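Local coordinates for N-acetylneuraminate lyase (Peptoclostridium difficile NAP08, PDB 4WOQ), which is a TIM-barrel protein of the dihydrodipicolinate synthetase family that assembles from four protein chains, at residues S20-S25 with T219-G224; F63-D68 with Y278-M283. All coordinates share one frame; numbering follows the deposited sequence.

Contact 1 of 2, residues S20-S25 with T219-G224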
ATOM      1  N   SER A  20       5.234 -28.670  10.718  1.00 34.90           N
ATOM      2  CA  SER A  20       6.183 -28.173   9.738  1.00 34.25           C
ATOM      3  C   SER A  20       5.438 -28.029   8.422  1.00 34.18           C
ATOM      4  O   SER A  20       4.741 -28.953   7.997  1.00 35.19           O
ATOM      5  CB  SER A  20       7.344 -29.153   9.537  1.00 33.80           C
ATOM      6  OG  SER A  20       8.276 -29.092  10.594  1.00 34.21           O
ATOM      7  N   ALA A  21       5.546 -26.861   7.799  1.00 33.73           N
ATOM      8  CA  ALA A  21       4.924 -26.661   6.501  1.00 32.03           C
ATOM      9  C   ALA A  21       5.883 -27.489   5.653  1.00 31.00           C
ATOM     10  O   ALA A  21       7.018 -27.081   5.418  1.00 32.62           O
ATOM     11  CB  ALA A  21       4.973 -25.194   6.109  1.00 29.38           C
ATOM     12  N   LEU A  22       5.432 -28.666   5.230  1.00 31.61           N
ATOM     13  CA  LEU A  22       6.260 -29.597   4.466  1.00 29.30           C
ATOM     14  C   LEU A  22       6.883 -29.115   3.162  1.00 30.26           C
ATOM     15  O   LEU A  22       6.195 -28.687   2.231  1.00 27.83           O
ATOM     16  CB  LEU A  22       5.476 -30.892   4.197  1.00 29.67           C
ATOM     17  CG  LEU A  22       6.247 -32.011   3.474  1.00 29.20           C
ATOM     18  CD1 LEU A  22       7.554 -32.314   4.199  1.00 28.86           C
ATOM     19  CD2 LEU A  22       5.394 -33.248   3.404  1.00 27.78           C
ATOM     20  N   LEU A  23       8.209 -29.199   3.112  1.00 31.42           N
ATOM     21  CA  LEU A  23       8.970 -28.834   1.926  1.00 31.99           C
ATOM     22  C   LEU A  23       8.934 -30.053   1.012  1.00 32.68           C
ATOM     23  O   LEU A  23       8.786 -31.179   1.489  1.00 32.73           O
ATOM     24  CB  LEU A  23      10.429 -28.546   2.286  1.00 32.59           C
ATOM     25  CG  LEU A  23      10.831 -27.264   3.011  1.00 34.45           C
ATOM     26  CD1 LEU A  23      12.276 -27.403   3.483  1.00 35.09           C
ATOM     27  CD2 LEU A  23      10.681 -26.065   2.073  1.00 33.24           C
ATOM     28  N   VAL A  24       9.073 -29.833  -0.291  1.00 32.63           N
ATOM     29  CA  VAL A  24       9.081 -30.934  -1.251  1.00 33.94           C
ATOM     30  C   VAL A  24      10.411 -30.943  -2.006  1.00 34.84           C
ATOM     31  O   VAL A  24      10.967 -29.886  -2.314  1.00 34.71           O
ATOM     32  CB  VAL A  24       7.921 -30.808  -2.266  1.00 33.68           C
ATOM     33  CG1 VAL A  24       8.075 -31.847  -3.359  1.00 34.45           C
ATOM     34  CG2 VAL A  24       6.582 -30.987  -1.556  1.00 32.38           C
ATOM     35  N   SER A  25      10.921 -32.137  -2.287  1.00 35.47           N
ATOM     36  CA  SER A  25      12.187 -32.282  -3.002  1.00 34.62           C
ATOM     37  C   SER A  25      11.990 -32.366  -4.510  1.00 34.99           C
ATOM     38  O   SER A  25      11.206 -33.177  -4.995  1.00 34.34           O
ATOM     39  CB  SER A  25      12.919 -33.540  -2.526  1.00 35.29           C
ATOM     40  OG  SER A  25      13.999 -33.857  -3.393  1.00 35.74           O
ATOM     41  N   THR A 219      10.326 -23.007   8.775  1.00 33.65           N
ATOM     42  CA  THR A 219      11.633 -23.231   9.374  1.00 35.64           C
ATOM     43  C   THR A 219      11.643 -24.449  10.297  1.00 35.61           C
ATOM     44  O   THR A 219      12.709 -24.941  10.653  1.00 36.84           O
ATOM     45  CB  THR A 219      12.134 -21.991  10.174  1.00 34.95           C
ATOM     46  OG1 THR A 219      11.262 -21.742  11.279  1.00 34.91           O
ATOM     47  CG2 THR A 219      12.186 -20.758   9.283  1.00 34.04           C
ATOM     48  N   PHE A 220      10.469 -24.942  10.677  1.00 36.09           N
ATOM     49  CA  PHE A 220      10.404 -26.102  11.559  1.00 37.68           C
ATOM     50  C   PHE A 220      11.024 -27.340  10.907  1.00 39.73           C
ATOM     51  O   PHE A 220      11.345 -28.313  11.586  1.00 38.84           O
ATOM     52  CB  PHE A 220       8.956 -26.416  11.952  1.00 37.29           C
ATOM     53  CG  PHE A 220       8.248 -25.293  12.674  1.00 40.81           C
ATOM     54  CD1 PHE A 220       8.958 -24.238  13.239  1.00 40.69           C
ATOM     55  CD2 PHE A 220       6.861 -25.304  12.798  1.00 39.32           C
ATOM     56  CE1 PHE A 220       8.294 -23.211  13.912  1.00 42.22           C
ATOM     57  CE2 PHE A 220       6.191 -24.285  13.469  1.00 40.66           C
ATOM     58  CZ  PHE A 220       6.908 -23.235  14.027  1.00 39.46           C
ATOM     59  N   ASN A 221      11.179 -27.307   9.587  1.00 41.89           N
ATOM     60  CA  ASN A 221      11.764 -28.428   8.859  1.00 44.60           C
ATOM     61  C   ASN A 221      13.206 -28.692   9.300  1.00 45.82           C
ATOM     62  O   ASN A 221      13.743 -29.774   9.062  1.00 44.59           O
ATOM     63  CB  ASN A 221      11.732 -28.162   7.349  1.00 45.72           C
ATOM     64  CG  ASN A 221      10.353 -28.373   6.745  1.00 47.44           C
ATOM     65  OD1 ASN A 221       9.798 -29.474   6.799  1.00 46.02           O
ATOM     66  ND2 ASN A 221       9.794 -27.317   6.163  1.00 47.36           N
ATOM     67  N   VAL A 222      13.826 -27.702   9.937  1.00 46.32           N
ATOM     68  CA  VAL A 222      15.201 -27.846  10.403  1.00 47.59           C
ATOM     69  C   VAL A 222      15.422 -27.264  11.793  1.00 47.98           C
ATOM     70  O   VAL A 222      16.418 -27.572  12.451  1.00 49.66           O
ATOM     71  CB  VAL A 222      16.203 -27.170   9.441  1.00 48.17           C
ATOM     72  CG1 VAL A 222      16.222 -27.901   8.108  1.00 47.81           C
ATOM     73  CG2 VAL A 222      15.833 -25.707   9.249  1.00 48.59           C
ATOM     74  N   ASN A 223      14.495 -26.430  12.246  1.00 46.27           N
ATOM     75  CA  ASN A 223      14.634 -25.810  13.555  1.00 45.09           C
ATOM     76  C   ASN A 223      13.504 -26.232  14.481  1.00 44.12           C
ATOM     77  O   ASN A 223      13.191 -25.541  15.452  1.00 43.70           O
ATOM     78  CB  ASN A 223      14.652 -24.287  13.401  1.00 46.19           C
ATOM     79  CG  ASN A 223      15.100 -23.575  14.664  1.00 46.61           C
ATOM     80  OD1 ASN A 223      16.197 -23.819  15.174  1.00 44.38           O
ATOM     81  ND2 ASN A 223      14.254 -22.682  15.172  1.00 45.66           N
ATOM     82  N   GLY A 224      12.907 -27.381  14.179  1.00 43.30           N
ATOM     83  CA  GLY A 224      11.798 -27.883  14.970  1.00 41.75           C
ATOM     84  C   GLY A 224      11.997 -27.941  16.473  1.00 41.58           C
ATOM     85  O   GLY A 224      11.092 -27.584  17.229  1.00 42.24           O
TER
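The polar part of this contact is carried by the carboxamide of Asn-221, whose ND2 donates to the carbonyl oxygen Ala-21 O over 2.9 Å with an N-H...O angle of 160°. With CG anti to its carbonyl carbon (chi1 -77°), Asn-221 directs this amide at Ala-21. The acceptor lies close to the amide plane of Asn-221, whereas the donor is tilted 35° from the plane of the Ala-21 carbonyl. Both ends of the amide are used: ND2 also donates to Ser-218 O, and OD1 is bonded to Asn-44 ND2, so three bonds fix the rotation of a buried group. Ser-20 OG turns to the same asparagine, Asn-44, through Asn-44 OD1.

The remaining contacts are van der Waals. Leu-23 crosses the Asn-221 amide obliquely, its CG 3.3 Å from Asn-221 ND2 and its CD1 beside Asn-221 CG. Ser-20 OG rests 3.1 Å from Phe-220 CB, while Ser-20 CA lies at the edge of the Phe-220 ring, near its plane.

The barrel is closed here: strand 17-21 pairs with strand 52-55 and, through Ala-21 and Gly-217, with the last strand, 214-217. Helix 34-46 supplies Asn-44 and packs on Leu-22, and helix 261-270 lies against Leu-23 and Val-222.

Contact 2 of 2, residues F63-D68 with Y278-M283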
ATOM      1  N   PHE A  63       1.521 -24.104  -5.179  1.00 30.77           N
ATOM      2  CA  PHE A  63       1.004 -23.360  -6.325  1.00 33.13           C
ATOM      3  C   PHE A  63       1.814 -23.352  -7.613  1.00 33.19           C
ATOM      4  O   PHE A  63       1.387 -22.771  -8.614  1.00 34.14           O
ATOM      5  CB  PHE A  63       0.668 -21.938  -5.889  1.00 33.55           C
ATOM      6  CG  PHE A  63      -0.391 -21.885  -4.837  1.00 36.07           C
ATOM      7  CD1 PHE A  63      -1.699 -22.246  -5.138  1.00 36.99           C
ATOM      8  CD2 PHE A  63      -0.073 -21.542  -3.528  1.00 39.23           C
ATOM      9  CE1 PHE A  63      -2.679 -22.271  -4.150  1.00 38.99           C
ATOM     10  CE2 PHE A  63      -1.046 -21.564  -2.528  1.00 41.73           C
ATOM     11  CZ  PHE A  63      -2.355 -21.932  -2.842  1.00 39.03           C
ATOM     12  N   MET A  64       2.972 -24.002  -7.602  1.00 32.66           N
ATOM     13  CA  MET A  64       3.790 -24.086  -8.806  1.00 32.59           C
ATOM     14  C   MET A  64       3.633 -25.498  -9.368  1.00 32.45           C
ATOM     15  O   MET A  64       4.303 -25.878 -10.326  1.00 32.62           O
ATOM     16  CB  MET A  64       5.268 -23.820  -8.482  1.00 33.84           C
ATOM     17  CG  MET A  64       5.551 -22.434  -7.914  1.00 34.66           C
ATOM     18  SD  MET A  64       7.313 -21.961  -7.987  1.00 36.29           S
ATOM     19  CE  MET A  64       8.007 -23.050  -6.752  1.00 36.14           C
ATOM     20  N   LEU A  65       2.730 -26.268  -8.769  1.00 31.61           N
ATOM     21  CA  LEU A  65       2.505 -27.645  -9.178  1.00 30.26           C
ATOM     22  C   LEU A  65       1.178 -27.888  -9.883  1.00 31.55           C
ATOM     23  O   LEU A  65       0.236 -27.093  -9.781  1.00 30.69           O
ATOM     24  CB  LEU A  65       2.573 -28.552  -7.949  1.00 28.95           C
ATOM     25  CG  LEU A  65       3.805 -28.373  -7.057  1.00 30.97           C
ATOM     26  CD1 LEU A  65       3.656 -29.216  -5.794  1.00 25.60           C
ATOM     27  CD2 LEU A  65       5.068 -28.755  -7.833  1.00 28.46           C
ATOM     28  N   SER A  66       1.114 -29.005 -10.602  1.00 31.78           N
ATOM     29  CA  SER A  66      -0.105 -29.408 -11.293  1.00 30.66           C
ATOM     30  C   SER A  66      -0.939 -30.158 -10.253  1.00 30.06           C
ATOM     31  O   SER A  66      -0.415 -30.597  -9.228  1.00 29.16           O
ATOM     32  CB  SER A  66       0.225 -30.353 -12.444  1.00 31.63           C
ATOM     33  OG  SER A  66       0.661 -31.605 -11.944  1.00 31.37           O
ATOM     34  N   THR A  67      -2.229 -30.310 -10.515  1.00 29.12           N
ATOM     35  CA  THR A  67      -3.108 -31.020  -9.596  1.00 29.07           C
ATOM     36  C   THR A  67      -2.661 -32.471  -9.384  1.00 28.25           C
ATOM     37  O   THR A  67      -2.705 -32.977  -8.266  1.00 27.19           O
ATOM     38  CB  THR A  67      -4.553 -31.025 -10.116  1.00 28.83           C
ATOM     39  OG1 THR A  67      -4.978 -29.679 -10.328  1.00 29.05           O
ATOM     40  CG2 THR A  67      -5.483 -31.687  -9.111  1.00 30.65           C
ATOM     41  N   ASP A  68      -2.233 -33.141 -10.451  1.00 28.98           N
ATOM     42  CA  ASP A  68      -1.789 -34.529 -10.322  1.00 31.07           C
ATOM     43  C   ASP A  68      -0.543 -34.631  -9.444  1.00 31.79           C
ATOM     44  O   ASP A  68      -0.388 -35.595  -8.695  1.00 30.20           O
ATOM     45  CB  ASP A  68      -1.541 -35.160 -11.701  1.00 32.57           C
ATOM     46  CG  ASP A  68      -2.842 -35.505 -12.426  1.00 36.56           C
ATOM     47  OD1 ASP A  68      -3.809 -35.914 -11.747  1.00 37.78           O
ATOM     48  OD2 ASP A  68      -2.904 -35.383 -13.667  1.00 38.03           O
ATOM     49  N   TYR A 278      16.290 -29.255  -5.155  1.00 39.31           N
ATOM     50  CA  TYR A 278      16.055 -27.917  -5.697  1.00 39.99           C
ATOM     51  C   TYR A 278      14.633 -27.404  -5.470  1.00 39.65           C
ATOM     52  O   TYR A 278      13.768 -28.116  -4.970  1.00 39.93           O
ATOM     53  CB  TYR A 278      16.281 -27.902  -7.214  1.00 41.77           C
ATOM     54  CG  TYR A 278      17.669 -28.252  -7.703  1.00 45.18           C
ATOM     55  CD1 TYR A 278      18.172 -29.553  -7.595  1.00 46.03           C
ATOM     56  CD2 TYR A 278      18.466 -27.283  -8.315  1.00 45.16           C
ATOM     57  CE1 TYR A 278      19.444 -29.874  -8.093  1.00 47.11           C
ATOM     58  CE2 TYR A 278      19.731 -27.590  -8.810  1.00 47.05           C
ATOM     59  CZ  TYR A 278      20.213 -28.881  -8.699  1.00 47.17           C
ATOM     60  OH  TYR A 278      21.465 -29.164  -9.194  1.00 49.42           O
ATOM     61  N   CYS A 279      14.420 -26.152  -5.862  1.00 41.14           N
ATOM     62  CA  CYS A 279      13.112 -25.500  -5.804  1.00 41.30           C
ATOM     63  C   CYS A 279      12.674 -25.394  -7.265  1.00 39.77           C
ATOM     64  O   CYS A 279      13.512 -25.327  -8.164  1.00 38.18           O
ATOM     65  CB  CYS A 279      13.212 -24.079  -5.233  1.00 41.95           C
ATOM     66  SG  CYS A 279      13.602 -23.941  -3.485  1.00 43.23           S
ATOM     67  N   ARG A 280      11.370 -25.371  -7.503  1.00 39.14           N
ATOM     68  CA  ARG A 280      10.854 -25.256  -8.859  1.00 39.80           C
ATOM     69  C   ARG A 280      11.162 -23.882  -9.447  1.00 39.55           C
ATOM     70  O   ARG A 280      11.029 -22.859  -8.769  1.00 40.31           O
ATOM     71  CB  ARG A 280       9.334 -25.453  -8.868  1.00 40.45           C
ATOM     72  CG  ARG A 280       8.870 -26.768  -8.276  1.00 42.47           C
ATOM     73  CD  ARG A 280       8.726 -27.857  -9.327  1.00 42.45           C
ATOM     74  NE  ARG A 280       7.609 -27.589 -10.226  1.00 43.47           N
ATOM     75  CZ  ARG A 280       6.914 -28.529 -10.859  1.00 45.50           C
ATOM     76  NH1 ARG A 280       7.219 -29.815 -10.697  1.00 43.85           N
ATOM     77  NH2 ARG A 280       5.905 -28.185 -11.651  1.00 44.29           N
ATOM     78  N   GLN A 281      11.579 -23.857 -10.707  1.00 38.50           N
ATOM     79  CA  GLN A 281      11.843 -22.596 -11.381  1.00 37.18           C
ATOM     80  C   GLN A 281      10.467 -21.929 -11.475  1.00 36.29           C
ATOM     81  O   GLN A 281       9.445 -22.619 -11.468  1.00 33.94           O
ATOM     82  CB  GLN A 281      12.394 -22.856 -12.781  1.00 38.40           C
ATOM     83  CG  GLN A 281      13.823 -23.381 -12.824  1.00 39.04           C
ATOM     84  CD  GLN A 281      14.830 -22.366 -12.311  1.00 41.40           C
ATOM     85  OE1 GLN A 281      14.589 -21.156 -12.346  1.00 41.90           O
ATOM     86  NE2 GLN A 281      15.970 -22.854 -11.845  1.00 41.81           N
ATOM     87  N   PRO A 282      10.414 -20.592 -11.593  1.00 35.60           N
ATOM     88  CA  PRO A 282      11.515 -19.632 -11.651  1.00 35.03           C
ATOM     89  C   PRO A 282      12.226 -19.295 -10.335  1.00 35.41           C
ATOM     90  O   PRO A 282      12.918 -18.278 -10.255  1.00 33.87           O
ATOM     91  CB  PRO A 282      10.856 -18.414 -12.286  1.00 35.04           C
ATOM     92  CG  PRO A 282       9.508 -18.442 -11.668  1.00 34.22           C
ATOM     93  CD  PRO A 282       9.122 -19.901 -11.764  1.00 34.86           C
ATOM     94  N   MET A 283      12.049 -20.115  -9.298  1.00 35.67           N
ATOM     95  CA  MET A 283      12.775 -19.862  -8.050  1.00 38.00           C
ATOM     96  C   MET A 283      14.227 -20.213  -8.374  1.00 38.31           C
ATOM     97  O   MET A 283      14.544 -21.364  -8.661  1.00 39.20           O
ATOM     98  CB  MET A 283      12.285 -20.758  -6.914  1.00 37.33           C
ATOM     99  CG  MET A 283      10.853 -20.512  -6.498  1.00 40.29           C
ATOM    100  SD  MET A 283      10.568 -20.975  -4.786  1.00 39.30           S
ATOM    101  CE  MET A 283       9.101 -19.892  -4.415  1.00 40.72           C
TER
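The guanidinium of Arg-280 takes Leu-65 CD2 over one face, the methyl standing 3.5 Å above the plane and over its centre. Met-64 O approaches the same group obliquely and accepts a weak hydrogen bond from Arg-280 NH2, 3.1 Å long and bent to 127° at the hydrogen. The stronger polar partner is Glu-69 of helix 67-81, which forms a salt bridge with Arg-280 NH1. Bends at chi2 (-92°) and chi3 fold the arginine chain so that its flat end comes over Leu-65 while its CB remains beside Met-64.

In the TIM-barrel fold, residues 63-68 lead from strand 52-55 into helix 67-81, with Ser-66 as its N-cap, and residues 278-283 belong to the loop between helices 261-270 and 288-301.

Met-64 and Arg-280 run past each other in opposite directions, and Met-64 CE settles 3.5 Å from Arg-280 CB. This methyl, turned back by the bend at chi3 (-71°), also meets Met-283 CG at 3.8 Å. A cis peptide bond precedes Pro-282 in a type VI turn, which Met-283 N closes by bonding to Arg-280 O. Phe-124 of a second subunit packs on Pro-282 and Met-283.

Overall arrangement
Along the chain the segments alternate: 20-25, 63-68, 219-224, then 278-283, so the two contacts cross in sequence within one TIM-barrel domain. Their centres are about 17 Å apart, and their nearest atoms come to about 4 Å without touching. Contact 1 lies deeper, its centre about 8 Å from the centre of the chain, where the first strand meets the start of the helix following the eighth; contact 2, centred about 16 Å from that point, joins the loop after the second strand to the C-terminal region and borders a second subunit. Lys-266 of helix 261-270 connects them, bonding to Val-24 O and Tyr-278 O. Both illustrate how barrel closure and C-terminal packing bring sequence-distant parts together.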